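Local structure of glycosyl hyrolase, family 3 (Deinococcus radiodurans, 3TEV) at residues Leu21-Leu26 against Leu289-Gly294; Ala193-Ser198 against Ala225-Asp230. The protein probably hydrolyses O-glycosidic bonds as a family 3 glycoside hydrolase built on a TIM-barrel domain. All blocks are in the same frame, centred on the assembly; numbering follows the deposited sequence.

Interaction 1: residues Leu21-Leu26 against Leu289-Gly294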
loop_
_atom_site.group_PDB
_atom_site.type_symbol
_atom_site.label_atom_id
_atom_site.label_comp_id
_atom_site.label_asym_id
_atom_site.label_seq_id
_atom_site.Cartn_x
_atom_site.Cartn_y
_atom_site.Cartn_z
ATOM N N LEU A 21 -6.268 12.059 2.520
ATOM C CA LEU A 21 -5.448 11.442 1.466
ATOM C C LEU A 21 -4.137 10.878 2.015
ATOM O O LEU A 21 -3.267 10.477 1.251
ATOM C CB LEU A 21 -5.174 12.454 0.339
ATOM C CG LEU A 21 -6.413 13.130 -0.273
ATOM C CD1 LEU A 21 -6.012 14.329 -1.178
ATOM C CD2 LEU A 21 -7.301 12.121 -1.017
ATOM N N LEU A 22 -3.997 10.858 3.342
ATOM C CA LEU A 22 -2.766 10.368 3.962
ATOM C C LEU A 22 -2.991 9.154 4.840
ATOM O O LEU A 22 -4.043 9.013 5.482
ATOM C CB LEU A 22 -2.093 11.445 4.815
ATOM C CG LEU A 22 -1.777 12.835 4.280
ATOM C CD1 LEU A 22 -0.949 13.582 5.351
ATOM C CD2 LEU A 22 -1.011 12.773 2.958
HETATM N N MSE A 23 -1.980 8.305 4.900
HETATM C CA MSE A 23 -1.948 7.193 5.826
HETATM C C MSE A 23 -0.717 7.445 6.694
HETATM O O MSE A 23 0.417 7.571 6.184
HETATM C CB MSE A 23 -1.817 5.856 5.083
HETATM C CG MSE A 23 -1.679 4.635 6.000
HETATM SE SE MSE A 23 -1.702 2.943 5.005
HETATM C CE MSE A 23 -3.559 2.425 5.210
ATOM N N ILE A 24 -0.934 7.523 7.997
ATOM C CA ILE A 24 0.141 7.861 8.914
ATOM C C ILE A 24 0.407 6.734 9.897
ATOM O O ILE A 24 -0.417 5.830 10.049
ATOM C CB ILE A 24 -0.193 9.124 9.712
ATOM C CG1 ILE A 24 -1.392 8.862 10.618
ATOM C CG2 ILE A 24 -0.436 10.310 8.781
ATOM C CD1 ILE A 24 -1.599 9.970 11.685
ATOM N N ASP A 25 1.546 6.808 10.575
ATOM C CA ASP A 25 1.843 5.878 11.656
ATOM C C ASP A 25 1.615 6.533 13.009
ATOM O O ASP A 25 1.533 7.765 13.112
ATOM C CB ASP A 25 3.266 5.276 11.529
ATOM C CG ASP A 25 4.387 6.333 11.514
ATOM O OD1 ASP A 25 4.190 7.484 11.055
ATOM O OD2 ASP A 25 5.504 5.992 11.958
ATOM N N LEU A 26 1.514 5.689 14.033
ATOM C CA LEU A 26 1.232 6.103 15.402
ATOM C C LEU A 26 2.409 5.734 16.302
ATOM O O LEU A 26 3.144 4.799 16.007
ATOM C CB LEU A 26 -0.033 5.399 15.891
ATOM C CG LEU A 26 -1.240 5.564 14.968
ATOM C CD1 LEU A 26 -2.341 4.582 15.332
ATOM C CD2 LEU A 26 -1.734 7.021 14.964
ATOM N N LEU A 289 -3.680 7.616 -2.228
ATOM C CA LEU A 289 -3.315 7.588 -0.806
ATOM C C LEU A 289 -1.802 7.681 -0.682
ATOM O O LEU A 289 -1.072 6.937 -1.348
ATOM C CB LEU A 289 -3.791 6.266 -0.149
ATOM C CG LEU A 289 -3.684 6.164 1.393
ATOM C CD1 LEU A 289 -4.440 7.327 2.126
ATOM C CD2 LEU A 289 -4.199 4.817 1.898
ATOM N N VAL A 290 -1.328 8.587 0.168
ATOM C CA VAL A 290 0.102 8.711 0.402
ATOM C C VAL A 290 0.433 8.237 1.818
ATOM O O VAL A 290 -0.176 8.691 2.795
ATOM C CB VAL A 290 0.567 10.184 0.185
ATOM C CG1 VAL A 290 2.020 10.377 0.647
ATOM C CG2 VAL A 290 0.431 10.573 -1.284
HETATM N N MSE A 291 1.381 7.306 1.929
HETATM C CA MSE A 291 1.889 6.890 3.236
HETATM C C MSE A 291 2.832 7.952 3.754
HETATM O O MSE A 291 3.936 8.059 3.272
HETATM C CB MSE A 291 2.637 5.573 3.158
HETATM C CG MSE A 291 1.730 4.433 2.811
HETATM SE SE MSE A 291 2.569 2.701 3.036
HETATM C CE MSE A 291 2.449 2.795 4.984
ATOM N N ALA A 292 2.422 8.706 4.754
ATOM C CA ALA A 292 3.228 9.785 5.276
ATOM C C ALA A 292 3.733 9.366 6.662
ATOM O O ALA A 292 3.191 9.781 7.691
ATOM C CB ALA A 292 2.372 11.066 5.341
ATOM N N LEU A 293 4.745 8.505 6.690
ATOM C CA LEU A 293 5.209 7.922 7.944
ATOM C C LEU A 293 6.309 8.768 8.556
ATOM O O LEU A 293 7.075 9.421 7.840
ATOM C CB LEU A 293 5.727 6.505 7.726
ATOM C CG LEU A 293 4.828 5.489 6.995
ATOM C CD1 LEU A 293 5.465 4.102 7.096
ATOM C CD2 LEU A 293 3.378 5.464 7.498
ATOM N N GLY A 294 6.393 8.757 9.879
ATOM C CA GLY A 294 7.469 9.470 10.573
ATOM C C GLY A 294 6.917 10.291 11.711
ATOM O O GLY A 294 5.730 10.184 12.043
#

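Interaction 2: residues Ala193-Ser198 against Ala225-Asp230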
loop_
_atom_site.group_PDB
_atom_site.type_symbol
_atom_site.label_atom_id
_atom_site.label_comp_id
_atom_site.label_asym_id
_atom_site.label_seq_id
_atom_site.Cartn_x
_atom_site.Cartn_y
_atom_site.Cartn_z
ATOM N N ALA A 193 20.673 6.285 -4.167
ATOM C CA ALA A 193 20.102 6.330 -5.496
ATOM C C ALA A 193 18.809 5.509 -5.515
ATOM O O ALA A 193 18.696 4.509 -4.794
ATOM C CB ALA A 193 21.113 5.777 -6.525
ATOM N N LEU A 194 17.845 5.913 -6.336
ATOM C CA LEU A 194 16.651 5.100 -6.524
ATOM C C LEU A 194 17.037 3.804 -7.226
ATOM O O LEU A 194 17.827 3.825 -8.152
ATOM C CB LEU A 194 15.601 5.843 -7.357
ATOM C CG LEU A 194 14.978 7.073 -6.686
ATOM C CD1 LEU A 194 14.123 7.844 -7.685
ATOM C CD2 LEU A 194 14.147 6.680 -5.446
ATOM N N PRO A 195 16.498 2.666 -6.772
ATOM C CA PRO A 195 16.767 1.450 -7.524
ATOM C C PRO A 195 16.179 1.546 -8.924
ATOM O O PRO A 195 15.165 2.226 -9.119
ATOM C CB PRO A 195 16.060 0.354 -6.716
ATOM C CG PRO A 195 15.325 1.041 -5.609
ATOM C CD PRO A 195 15.826 2.418 -5.482
ATOM N N ARG A 196 16.829 0.889 -9.885
ATOM C CA ARG A 196 16.393 0.873 -11.279
ATOM C C ARG A 196 16.132 -0.547 -11.774
ATOM O O ARG A 196 16.722 -1.508 -11.283
ATOM C CB ARG A 196 17.437 1.515 -12.202
ATOM C CG ARG A 196 17.806 2.939 -11.881
ATOM C CD ARG A 196 18.723 3.532 -12.959
ATOM N NE ARG A 196 17.993 3.941 -14.166
ATOM C CZ ARG A 196 17.419 5.141 -14.336
ATOM N NH1 ARG A 196 17.483 6.066 -13.373
ATOM N NH2 ARG A 196 16.775 5.419 -15.473
ATOM N N VAL A 197 15.254 -0.664 -12.762
ATOM C CA VAL A 197 15.082 -1.884 -13.520
ATOM C C VAL A 197 15.266 -1.490 -14.975
ATOM O O VAL A 197 14.572 -0.615 -15.475
ATOM C CB VAL A 197 13.696 -2.509 -13.282
ATOM C CG1 VAL A 197 13.434 -3.682 -14.245
ATOM C CG2 VAL A 197 13.571 -2.967 -11.845
ATOM N N SER A 198 16.215 -2.117 -15.650
ATOM C CA SER A 198 16.532 -1.708 -17.014
ATOM C C SER A 198 16.047 -2.699 -18.091
ATOM O O SER A 198 16.394 -2.561 -19.268
ATOM C CB SER A 198 18.034 -1.498 -17.142
ATOM O OG SER A 198 18.655 -2.768 -17.021
ATOM N N ALA A 225 5.989 0.987 -5.885
ATOM C CA ALA A 225 7.399 0.898 -5.573
ATOM C C ALA A 225 8.162 2.173 -5.971
ATOM O O ALA A 225 7.958 2.686 -7.063
ATOM C CB ALA A 225 7.939 -0.275 -6.398
ATOM N N HIS A 226 9.076 2.638 -5.121
ATOM C CA HIS A 226 9.984 3.730 -5.478
ATOM C C HIS A 226 11.087 3.214 -6.417
ATOM O O HIS A 226 12.257 3.280 -6.088
ATOM C CB HIS A 226 10.651 4.338 -4.233
ATOM C CG HIS A 226 9.702 4.808 -3.178
ATOM N ND1 HIS A 226 8.539 5.504 -3.464
ATOM C CD2 HIS A 226 9.767 4.718 -1.827
ATOM C CE1 HIS A 226 7.920 5.793 -2.333
ATOM N NE2 HIS A 226 8.645 5.333 -1.326
ATOM N N ILE A 227 10.715 2.699 -7.578
ATOM C CA ILE A 227 11.691 2.119 -8.493
ATOM C C ILE A 227 11.543 2.748 -9.868
ATOM O O ILE A 227 10.433 3.007 -10.314
ATOM C CB ILE A 227 11.487 0.584 -8.597
ATOM C CG1 ILE A 227 11.638 -0.066 -7.216
ATOM C CG2 ILE A 227 12.450 -0.055 -9.630
ATOM C CD1 ILE A 227 11.003 -1.461 -7.146
ATOM N N VAL A 228 12.668 2.997 -10.526
ATOM C CA VAL A 228 12.666 3.573 -11.862
ATOM C C VAL A 228 12.722 2.422 -12.873
ATOM O O VAL A 228 13.659 1.610 -12.838
ATOM C CB VAL A 228 13.867 4.578 -12.075
ATOM C CG1 VAL A 228 13.806 5.221 -13.448
ATOM C CG2 VAL A 228 13.878 5.670 -11.000
ATOM N N TYR A 229 11.712 2.333 -13.742
ATOM C CA TYR A 229 11.705 1.352 -14.853
ATOM C C TYR A 229 12.003 2.067 -16.165
ATOM O O TYR A 229 11.134 2.779 -16.682
ATOM C CB TYR A 229 10.362 0.623 -14.935
ATOM C CG TYR A 229 10.069 -0.147 -13.677
ATOM C CD1 TYR A 229 10.179 -1.543 -13.625
ATOM C CD2 TYR A 229 9.728 0.534 -12.514
ATOM C CE1 TYR A 229 9.945 -2.238 -12.426
ATOM C CE2 TYR A 229 9.480 -0.134 -11.344
ATOM C CZ TYR A 229 9.593 -1.505 -11.291
ATOM O OH TYR A 229 9.323 -2.101 -10.070
ATOM N N ASP A 230 13.225 1.892 -16.681
ATOM C CA ASP A 230 13.661 2.487 -17.951
ATOM C C ASP A 230 12.651 2.325 -19.093
ATOM O O ASP A 230 12.486 3.221 -19.925
ATOM C CB ASP A 230 14.989 1.872 -18.426
ATOM C CG ASP A 230 16.162 2.178 -17.508
ATOM O OD1 ASP A 230 16.030 2.970 -16.558
ATOM O OD2 ASP A 230 17.245 1.611 -17.746
#

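Interaction 1: residues Leu21-Leu26 against Leu289-Gly294
The Asp25 carboxylate is the flat group of this contact, and the backbone N-H of Gly294 meets it. Gly294 N lies 2.8 Å from Asp25 OD1. It comes on the syn side and stands 26° out of the carboxylate plane. Asp25 CG sits between its backbone N and carbonyl carbon (chi1 58°), which swings the carboxylate across to the Leu293-Gly294 backbone. Asp25 OD1 also comes within 3.3 Å of Leu293 CA. The other oxygen, OD2, has a salt bridge to Lys52. Each carboxylate oxygen thus has a partner.

Before this link the two segments run parallel as neighbouring strands. Val290 N bonds Leu21 O, Met23 N bonds Val290 O, and Ala292 N bonds Met23 O at 2.7 Å. On one face of the sheet Leu22 and Val290 lie side by side, with Leu22 CD2 4.1 Å from Val290 CB. Leu22 CD1 also reaches Ala292 CB. These side chains meet the outer helices: Leu22 and Ala292 touch helix 296-309, and Val290 touches helix 275-285.

The opposite face carries the two selenomethionines. Their chains lie alongside each other and point the same way, and Met23 SE is 4.2 Å from Met291 CE. Leu289 joins them, two residues before Met291. Its CG is anti to the backbone N (chi1 -171°), and CD2 comes 4.1 Å from Met23 CB. CD1 of Leu289 packs instead against the Leu21 carbonyl.

Strand 22-24 also pairs with strand 46-49. On its other side segment 289-294 bonds Thr261 through Leu289. Strand 290-291, the last of the eight, is thus held between the first strand and the 258-261 side. This pairing of first and last strands, with helices on the Leu22 and Val290 face and apolar side chains on the Met23 and Met291 face, is the closure typical of a TIM barrel.

Interaction 2: residues Ala193-Ser198 against Ala225-Asp230
Arg196 turns back onto Val228 and Asp230 through two torsions: CG is anti to its carbonyl carbon (chi1 -58°), and the chain bends at chi3 (78°). The setting is a small parallel two-stranded sheet, 196-197 with 228-229. Its strands belong to the loops that follow barrel strands 174-180 and 221-224, at the C-terminal end of the TIM barrel, where active sites of this fold lie.

The guanidinium takes Val228 CG1 over one face, offset toward its rim. Near its edge Arg196 NH2 forms a salt bridge with Asp230 OD1 at 2.8 Å. The guanidinium and carboxylate planes are 43° apart. Arg196 NE adds a weak bond to the same oxygen, and NH2 also bonds Ala234 O. The Leu194 side chain crosses Val228 at about a right angle, CD1 against CG2.

On the other face of the two-stranded sheet the Val197 and Tyr229 side chains lie side by side, with Val197 CB 3.7 Å from Tyr229 CD1. Val197 CG2 also meets Ile227 CG2 at 3.8 Å.

Three backbone bonds tie the strands: Val228 N to Pro195 O, Val197 N to Val228 O, and Asp230 N to Val197 O. His226 centres an inverse gamma turn just before strand 228-229, and its NE2 bonds Ser263 O. At the far end of the Tyr229 ring, OH bonds the carbonyl O of Gly182.

Both interactions pair short parallel strands within one barrel domain. They share no strand: interaction 1 joins barrel strands 22-24 and 290-291, interaction 2 the separate pair 196-197 and 228-229. Interaction 1 is buried in the barrel wall, its centre about 10 Å from the centre of the chain. Interaction 2 is partly buried, its centre about 18 Å from that point, in loops beyond the strand ends. Their nearest atoms are about 7 Å apart. Across interaction 1 the side-chain contacts are mostly apolar, and Asp25 bonds a backbone N-H; interaction 2 adds a salt bridge between its two segments to its apolar contacts. Ser263 lies near both, touched by Leu293 and bonded by His226.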